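Local atomic coordinates of EDTA monooxygenase (EDTA-degrading bacterium BNC1, PDB entry 5DQP), a protein that probably acts as a flavin-dependent monooxygenase, working with a partner flavin reductase and molecular oxygen in the bacterial degradation of EDTA. Residues Val112-Gly117 and Asn199-Pro204; Tyr205-Val210 and Thr417-Leu422; Pro87-Ile92 and Gly117-Trp122. One frame throughout, in Å; residues are numbered along the deposited sequence.

Contact 1 of 3, residues Val112-Gly117 and Asn199-Pro204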
loop_
_atom_site.group_PDB
_atom_site.type_symbol
_atom_site.label_atom_id
_atom_site.label_comp_id
_atom_site.label_asym_id
_atom_site.label_seq_id
_atom_site.Cartn_x
_atom_site.Cartn_y
_atom_site.Cartn_z
ATOM N N VAL A 112 2.823 4.558 5.678
ATOM C CA VAL A 112 2.461 3.350 6.388
ATOM C C VAL A 112 3.255 3.276 7.675
ATOM O O VAL A 112 2.757 2.779 8.698
ATOM C CB VAL A 112 2.633 2.093 5.503
ATOM C CG1 VAL A 112 4.113 1.743 5.292
ATOM C CG2 VAL A 112 1.863 0.928 6.111
ATOM N N ASN A 113 4.481 3.801 7.662
ATOM C CA ASN A 113 5.290 3.829 8.874
ATOM C C ASN A 113 4.621 4.677 9.944
ATOM O O ASN A 113 4.387 4.217 11.075
ATOM C CB ASN A 113 6.689 4.378 8.564
ATOM C CG ASN A 113 7.659 4.169 9.714
ATOM O OD1 ASN A 113 7.744 3.063 10.284
ATOM N ND2 ASN A 113 8.395 5.211 10.063
ATOM N N LEU A 114 4.309 5.926 9.589
ATOM C CA LEU A 114 3.670 6.868 10.504
ATOM C C LEU A 114 2.305 6.355 10.957
ATOM O O LEU A 114 2.001 6.343 12.157
ATOM C CB LEU A 114 3.557 8.233 9.820
ATOM C CG LEU A 114 3.131 9.466 10.616
ATOM C CD1 LEU A 114 4.038 9.665 11.795
ATOM C CD2 LEU A 114 3.199 10.700 9.715
ATOM N N LEU A 115 1.488 5.871 10.017
ATOM C CA LEU A 115 0.170 5.371 10.386
ATOM C C LEU A 115 0.246 4.185 11.329
ATOM O O LEU A 115 -0.659 4.002 12.157
ATOM C CB LEU A 115 -0.629 4.971 9.152
ATOM C CG LEU A 115 -1.390 6.079 8.450
ATOM C CD1 LEU A 115 -1.864 5.502 7.138
ATOM C CD2 LEU A 115 -2.578 6.610 9.309
ATOM N N SER A 116 1.281 3.340 11.211
ATOM C CA SER A 116 1.378 2.184 12.093
ATOM C C SER A 116 2.038 2.510 13.427
ATOM O O SER A 116 2.205 1.610 14.250
ATOM C CB SER A 116 2.149 1.042 11.412
ATOM O OG SER A 116 3.475 1.438 11.139
ATOM N N GLY A 117 2.445 3.751 13.655
ATOM C CA GLY A 117 3.201 4.043 14.854
ATOM C C GLY A 117 4.688 3.798 14.734
ATOM O O GLY A 117 5.367 3.681 15.760
ATOM N N ASN A 199 4.859 15.357 1.365
ATOM C CA ASN A 199 3.674 15.689 2.148
ATOM C C ASN A 199 3.362 14.645 3.231
ATOM O O ASN A 199 2.200 14.424 3.577
ATOM C CB ASN A 199 2.474 15.902 1.223
ATOM C CG ASN A 199 2.085 14.653 0.461
ATOM O OD1 ASN A 199 2.837 13.681 0.390
ATOM N ND2 ASN A 199 0.906 14.682 -0.135
ATOM N N VAL A 200 4.381 14.023 3.803
ATOM C CA VAL A 200 4.234 13.173 4.980
ATOM C C VAL A 200 5.374 13.585 5.894
ATOM O O VAL A 200 6.518 13.629 5.442
ATOM C CB VAL A 200 4.315 11.672 4.647
ATOM C CG1 VAL A 200 4.178 10.839 5.931
ATOM C CG2 VAL A 200 3.269 11.266 3.607
ATOM N N PRO A 201 5.130 13.908 7.159
ATOM C CA PRO A 201 6.204 14.473 7.983
ATOM C C PRO A 201 7.092 13.409 8.615
ATOM O O PRO A 201 6.659 12.296 8.920
ATOM C CB PRO A 201 5.435 15.245 9.059
ATOM C CG PRO A 201 4.227 14.351 9.266
ATOM C CD PRO A 201 3.854 13.825 7.897
ATOM N N LEU A 202 8.353 13.785 8.825
ATOM C CA LEU A 202 9.288 12.933 9.541
ATOM C C LEU A 202 8.781 12.731 10.963
ATOM O O LEU A 202 8.432 13.708 11.634
ATOM C CB LEU A 202 10.679 13.559 9.579
ATOM C CG LEU A 202 11.853 12.735 10.121
ATOM C CD1 LEU A 202 12.098 11.502 9.243
ATOM C CD2 LEU A 202 13.084 13.592 10.144
ATOM N N PRO A 203 8.707 11.504 11.448
ATOM C CA PRO A 203 8.298 11.282 12.831
ATOM C C PRO A 203 9.429 11.645 13.772
ATOM O O PRO A 203 10.589 11.706 13.350
ATOM C CB PRO A 203 7.997 9.773 12.874
ATOM C CG PRO A 203 7.918 9.345 11.394
ATOM C CD PRO A 203 8.903 10.243 10.716
ATOM N N PRO A 204 9.134 11.858 15.057
ATOM C CA PRO A 204 10.200 12.192 16.007
ATOM C C PRO A 204 11.148 11.042 16.282
ATOM O O PRO A 204 12.268 11.273 16.750
ATOM C CB PRO A 204 9.425 12.594 17.272
ATOM C CG PRO A 204 8.140 11.859 17.163
ATOM C CD PRO A 204 7.804 11.850 15.694
#
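Leu114 reaches from the last turn of helix 102-115 into the proline-rich loop 199-204, and its two methyl groups make nearly the whole contact. The helix is one of the outer helices of the TIM-barrel fold of luciferase-like monooxygenases, and the loop runs past it on the way to strand 210-213. CD2 of Leu114 lies 3.7 Å from CD of Pro201, the leucine side chain and the proline ring meeting at about a right angle. The same methyl sits 3.9 Å from CG1 of Val200, whereas CD1, the other branch of the fork, meets CG of Pro203, also at 3.9 Å. With CG of Leu114 opposite the backbone nitrogen (chi1 -170°), both methyls are carried out to the loop, one for each part of it. Asn113 adds a marginal approach, ND2 to CG of Pro203 at 4.4 Å; its polar business lies elsewhere, since OD1 accepts the backbone N-H of Ile120 and ties the helix to the start of the next strand. Farther out, Pro201 also packs on Trp164, Phe166 and Trp168. The second subunit closes over the region as well, its Phe33 touching Pro201 and its Pro72 touching Val200, so the loop side of the contact takes part in the dimer interface. The helix that presents Leu114 ends in a Schellman motif. Gly117 turns it out of helical geometry with a phi of 85°, where a CB would press on the preceding carbonyl oxygen, and the backbone N of Gly117 stays bonded to Leu114 O at 3.0 Å.

Contact 2 of 3, residues Tyr205-Val210 and Thr417-Leu422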
loop_
_atom_site.group_PDB
_atom_site.type_symbol
_atom_site.label_atom_id
_atom_site.label_comp_id
_atom_site.label_asym_id
_atom_site.label_seq_id
_atom_site.Cartn_x
_atom_site.Cartn_y
_atom_site.Cartn_z
ATOM N N TYR A 205 10.767 9.812 15.990
ATOM C CA TYR A 205 11.671 8.689 16.194
ATOM C C TYR A 205 12.416 8.280 14.912
ATOM O O TYR A 205 13.117 7.264 14.908
ATOM C CB TYR A 205 10.886 7.511 16.778
ATOM C CG TYR A 205 9.594 7.300 16.029
ATOM C CD1 TYR A 205 9.590 6.647 14.804
ATOM C CD2 TYR A 205 8.383 7.769 16.528
ATOM C CE1 TYR A 205 8.435 6.484 14.092
ATOM C CE2 TYR A 205 7.200 7.587 15.818
ATOM C CZ TYR A 205 7.235 6.940 14.606
ATOM O OH TYR A 205 6.077 6.750 13.889
ATOM N N GLY A 206 12.291 9.045 13.832
ATOM C CA GLY A 206 13.155 8.864 12.688
ATOM C C GLY A 206 12.466 8.232 11.499
ATOM O O GLY A 206 11.301 7.835 11.565
ATOM N N PRO A 207 13.207 8.081 10.401
ATOM C CA PRO A 207 12.623 7.606 9.134
ATOM C C PRO A 207 12.430 6.093 9.118
ATOM O O PRO A 207 12.905 5.373 10.013
ATOM C CB PRO A 207 13.675 8.051 8.104
ATOM C CG PRO A 207 14.970 7.917 8.838
ATOM C CD PRO A 207 14.644 8.389 10.260
ATOM N N PRO A 208 11.723 5.564 8.111
ATOM C CA PRO A 208 11.572 4.112 8.006
ATOM C C PRO A 208 12.913 3.411 7.918
ATOM O O PRO A 208 13.864 3.923 7.326
ATOM C CB PRO A 208 10.781 3.928 6.701
ATOM C CG PRO A 208 10.077 5.258 6.501
ATOM C CD PRO A 208 11.074 6.263 6.980
ATOM N N VAL A 209 12.970 2.217 8.514
ATOM C CA VAL A 209 14.152 1.360 8.421
ATOM C C VAL A 209 14.309 0.851 6.993
ATOM O O VAL A 209 13.332 0.469 6.340
ATOM C CB VAL A 209 14.018 0.198 9.423
ATOM C CG1 VAL A 209 15.106 -0.861 9.231
ATOM C CG2 VAL A 209 14.025 0.730 10.850
ATOM N N VAL A 210 15.537 0.851 6.486
ATOM C CA VAL A 210 15.811 0.422 5.114
ATOM C C VAL A 210 16.556 -0.902 5.159
ATOM O O VAL A 210 17.575 -1.027 5.847
ATOM C CB VAL A 210 16.605 1.482 4.325
ATOM C CG1 VAL A 210 17.084 0.915 2.971
ATOM C CG2 VAL A 210 15.741 2.739 4.092
ATOM N N THR A 417 8.387 1.256 18.269
ATOM C CA THR A 417 8.743 1.509 16.878
ATOM C C THR A 417 9.810 0.502 16.450
ATOM O O THR A 417 10.565 -0.018 17.281
ATOM C CB THR A 417 9.211 2.959 16.668
ATOM O OG1 THR A 417 10.576 3.112 17.079
ATOM C CG2 THR A 417 8.311 3.936 17.465
ATOM N N LEU A 418 9.823 0.199 15.150
ATOM C CA LEU A 418 10.799 -0.743 14.613
ATOM C C LEU A 418 12.222 -0.201 14.740
ATOM O O LEU A 418 13.131 -0.909 15.193
ATOM C CB LEU A 418 10.451 -1.077 13.156
ATOM C CG LEU A 418 11.337 -2.124 12.501
ATOM C CD1 LEU A 418 11.275 -3.464 13.258
ATOM C CD2 LEU A 418 10.913 -2.297 11.038
ATOM N N ARG A 419 12.444 1.060 14.371
ATOM C CA ARG A 419 13.790 1.619 14.514
ATOM C C ARG A 419 14.300 1.507 15.954
ATOM O O ARG A 419 15.467 1.156 16.182
ATOM C CB ARG A 419 13.818 3.064 14.019
ATOM C CG ARG A 419 15.117 3.795 14.291
ATOM C CD ARG A 419 15.234 5.111 13.501
ATOM N NE ARG A 419 15.052 4.936 12.062
ATOM C CZ ARG A 419 15.980 4.447 11.240
ATOM N NH1 ARG A 419 17.163 4.110 11.710
ATOM N NH2 ARG A 419 15.729 4.302 9.939
ATOM N N GLU A 420 13.442 1.763 16.946
ATOM C CA GLU A 420 13.905 1.666 18.334
ATOM C C GLU A 420 13.996 0.218 18.810
ATOM O O GLU A 420 14.919 -0.140 19.548
ATOM C CB GLU A 420 12.984 2.484 19.250
ATOM C CG GLU A 420 13.041 3.985 18.930
ATOM C CD GLU A 420 11.967 4.824 19.629
ATOM O OE1 GLU A 420 10.797 4.381 19.682
ATOM O OE2 GLU A 420 12.293 5.940 20.107
ATOM N N ARG A 421 13.051 -0.634 18.406
ATOM C CA ARG A 421 13.151 -2.061 18.724
ATOM C C ARG A 421 14.484 -2.655 18.255
ATOM O O ARG A 421 15.124 -3.443 18.969
ATOM C CB ARG A 421 11.968 -2.805 18.090
ATOM C CG ARG A 421 11.965 -4.326 18.346
ATOM C CD ARG A 421 10.631 -4.929 17.971
ATOM N NE ARG A 421 9.511 -4.188 18.549
ATOM C CZ ARG A 421 8.317 -4.097 17.977
ATOM N NH1 ARG A 421 8.105 -4.713 16.818
ATOM N NH2 ARG A 421 7.334 -3.413 18.560
ATOM N N LEU A 422 14.926 -2.271 17.061
ATOM C CA LEU A 422 16.156 -2.793 16.473
ATOM C C LEU A 422 17.424 -2.133 17.010
ATOM O O LEU A 422 18.518 -2.559 16.637
ATOM C CB LEU A 422 16.102 -2.627 14.952
ATOM C CG LEU A 422 14.977 -3.461 14.348
ATOM C CD1 LEU A 422 14.978 -3.318 12.842
ATOM C CD2 LEU A 422 15.200 -4.907 14.745
#
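Thr417 sets a methyl group over the ring of Tyr205, opening a contact in which the short helix 418-421 near the C-terminus packs against the loop leading into strand 210-213 of the TIM barrel. This is a CH-pi contact: CG2 of Thr417 stands 3.9 Å from the centroid of the Tyr205 ring, only 9° off its normal. The torsion that turns CG2 to the ring (chi1 80°) leaves OG1 for the helix, where it caps the N-terminus by accepting from Glu420 N and also donates to Glu420 OE1 at 2.9 Å. Leu418 follows, its CG loosely against CG2 of Val209. Arg419 then carries the polar part. Its chain, bent at chi3, passes close by Tyr205 O, CD 3.3 Å from that oxygen, and grips Pro207 O side-on with two nitrogens, NE and NH2, each at 3.0 Å. The oxygen lies in the guanidinium plane; NE approaches within the carbonyl plane, whereas NH2 stands well above it. NH2 adds a weak bond to Pro208 O. CG2 of Val209 lies over one guanidinium face. Beyond the loop, NH1 forms a salt bridge with Glu228, whose other oxygen accepts from Val210 N. A leucine in place of Arg419 would probably leave Pro207 O without both of these donors and the carboxylate of Glu228 without its charged mate. Glu420 next brings its carboxylate beside the tyrosine, OE2 lying 3.9 Å from CB of Tyr205. The walk ends at Leu422, which together with Val209 also packs on Ile229 of the neighbouring strand; across the contact, CD1 of Leu422 is 4.4 Å from CG1 of Val209.

Contact 3 of 3, residues Pro87-Ile92 and Gly117-Trp122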
loop_
_atom_site.group_PDB
_atom_site.type_symbol
_atom_site.label_atom_id
_atom_site.label_comp_id
_atom_site.label_asym_id
_atom_site.label_seq_id
_atom_site.Cartn_x
_atom_site.Cartn_y
_atom_site.Cartn_z
ATOM N N PRO A 87 -1.410 -4.968 16.439
ATOM C CA PRO A 87 -0.443 -4.037 17.038
ATOM C C PRO A 87 0.940 -4.662 17.217
ATOM O O PRO A 87 1.153 -5.848 16.978
ATOM C CB PRO A 87 -1.073 -3.713 18.391
ATOM C CG PRO A 87 -1.838 -4.954 18.744
ATOM C CD PRO A 87 -2.362 -5.502 17.431
ATOM N N ASP A 88 1.898 -3.807 17.599
ATOM C CA ASP A 88 3.219 -4.208 18.080
ATOM C C ASP A 88 4.177 -4.661 16.983
ATOM O O ASP A 88 5.265 -4.114 16.835
ATOM C CB ASP A 88 3.087 -5.332 19.115
ATOM C CG ASP A 88 2.379 -4.878 20.386
ATOM O OD1 ASP A 88 2.623 -3.740 20.861
ATOM O OD2 ASP A 88 1.586 -5.676 20.915
ATOM N N ILE A 89 3.815 -5.696 16.238
ATOM C CA ILE A 89 4.801 -6.316 15.375
ATOM C C ILE A 89 5.152 -5.382 14.231
ATOM O O ILE A 89 4.281 -4.730 13.642
ATOM C CB ILE A 89 4.279 -7.660 14.861
ATOM C CG1 ILE A 89 5.386 -8.342 14.057
ATOM C CG2 ILE A 89 2.985 -7.445 14.111
ATOM C CD1 ILE A 89 5.250 -9.793 14.040
ATOM N N GLY A 90 6.437 -5.302 13.920
ATOM C CA GLY A 90 6.872 -4.542 12.772
ATOM C C GLY A 90 6.585 -5.254 11.464
ATOM O O GLY A 90 6.136 -6.403 11.413
ATOM N N GLY A 91 6.867 -4.548 10.377
ATOM C CA GLY A 91 6.701 -5.114 9.059
ATOM C C GLY A 91 7.744 -4.547 8.127
ATOM O O GLY A 91 8.128 -3.386 8.253
ATOM N N ILE A 92 8.229 -5.371 7.206
ATOM C CA ILE A 92 9.228 -4.977 6.229
ATOM C C ILE A 92 8.650 -5.317 4.875
ATOM O O ILE A 92 8.307 -6.479 4.626
ATOM C CB ILE A 92 10.563 -5.711 6.449
ATOM C CG1 ILE A 92 11.138 -5.356 7.843
ATOM C CG2 ILE A 92 11.533 -5.439 5.290
ATOM C CD1 ILE A 92 12.198 -6.368 8.362
ATOM N N GLY A 117 2.445 3.751 13.655
ATOM C CA GLY A 117 3.201 4.043 14.854
ATOM C C GLY A 117 4.688 3.798 14.734
ATOM O O GLY A 117 5.367 3.681 15.760
ATOM N N GLY A 118 5.228 3.741 13.518
ATOM C CA GLY A 118 6.663 3.556 13.338
ATOM C C GLY A 118 7.085 2.114 13.189
ATOM O O GLY A 118 8.228 1.756 13.537
ATOM N N ARG A 119 6.200 1.267 12.676
ATOM C CA ARG A 119 6.444 -0.161 12.638
ATOM C C ARG A 119 6.871 -0.712 11.273
ATOM O O ARG A 119 7.050 -1.919 11.167
ATOM C CB ARG A 119 5.194 -0.910 13.147
ATOM C CG ARG A 119 4.969 -0.747 14.669
ATOM C CD ARG A 119 3.508 -0.725 14.975
ATOM N NE ARG A 119 3.028 -2.042 14.748
ATOM C CZ ARG A 119 1.800 -2.381 14.404
ATOM N NH1 ARG A 119 0.833 -1.475 14.234
ATOM N NH2 ARG A 119 1.573 -3.671 14.235
ATOM N N ILE A 120 7.061 0.107 10.231
ATOM C CA ILE A 120 7.238 -0.404 8.865
ATOM C C ILE A 120 8.619 -0.027 8.320
ATOM O O ILE A 120 8.982 1.152 8.309
ATOM C CB ILE A 120 6.139 0.120 7.913
ATOM C CG1 ILE A 120 4.743 -0.333 8.358
ATOM C CG2 ILE A 120 6.416 -0.309 6.464
ATOM C CD1 ILE A 120 4.549 -1.803 8.411
ATOM N N GLY A 121 9.367 -1.021 7.828
ATOM C CA GLY A 121 10.576 -0.790 7.065
ATOM C C GLY A 121 10.412 -1.123 5.574
ATOM O O GLY A 121 9.381 -1.621 5.114
ATOM N N TRP A 122 11.472 -0.848 4.817
ATOM C CA TRP A 122 11.447 -0.990 3.368
ATOM C C TRP A 122 12.668 -1.777 2.910
ATOM O O TRP A 122 13.802 -1.341 3.117
ATOM C CB TRP A 122 11.394 0.380 2.695
ATOM C CG TRP A 122 11.612 0.394 1.203
ATOM C CD1 TRP A 122 11.129 -0.491 0.287
ATOM C CD2 TRP A 122 12.398 1.348 0.464
ATOM N NE1 TRP A 122 11.553 -0.147 -0.980
ATOM C CE2 TRP A 122 12.335 0.977 -0.896
ATOM C CE3 TRP A 122 13.141 2.474 0.825
ATOM C CZ2 TRP A 122 12.990 1.693 -1.893
ATOM C CZ3 TRP A 122 13.790 3.189 -0.162
ATOM C CH2 TRP A 122 13.715 2.797 -1.507
#
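Arg119 lays its guanidinium group against the turn that precedes strand 90-96 and clasps Ile89 O with two nitrogens, NH2 at 3.0 Å and NE at 3.2 Å. The oxygen is tilted by about 20° from the guanidinium plane, and NE comes from above the carbonyl plane; both bonds are bent, with N-H...O angles near 140°. NH2 also donates to Val86 O and one guanidinium face lies over Asp88 N; bends at chi2 and chi3 fold the chain back along the turn, where these carbonyls fix the rotation of the group. The backbone of the same arginine begins the strand pairing, Arg119 O accepting from Gly91 N at 2.8 Å. Gly91 in turn gives its oxygen to Gly121 N at 2.7 Å, so it bonds to the residues before and after Ile120, the mark of parallel pairing. The strands, at 18° to each other, are the two arms of a beta-alpha-beta crossover through helix 102-115, next to each other in the TIM barrel. Here the lack of a side chain on Gly91 matters: a CB would fall about 3.1 Å from CD1 of Ile120, whose side chain bends back across the glycine. Ile92 follows, bridged to Gly121; its CA lies 3.5 Å from Gly121 O in a CA-H...O contact, while its backbone bonds turn the other way, to Phe53 and Leu55 of strand 52-55. Its side chain is about 6 Å from that of Thr94, a predicted FMN-binding residue farther along the strand.

How the contacts relate
The three contacts cluster on the same side of the chain's centre, with centres 8 to 11 Å apart. Contacts 1 and 3 cross along the chain, their segments alternating and sharing Gly117, the joint between helix 102-115 and strand 120-125. Contact 2 comes later: 205-210 directly continues the loop of contact 1, and 417-422 returns from near the C-terminus. Direct bonds sew them together, Asn113 O probably with Gly118 N, Val209 O with Trp122 N and Gly118 O with Leu418 N. The beta-alpha-beta unit, the long loop before strand 210-213 and the C-terminal helix are thereby joined at the end of the barrel where strands 90-96 and 120-125 begin.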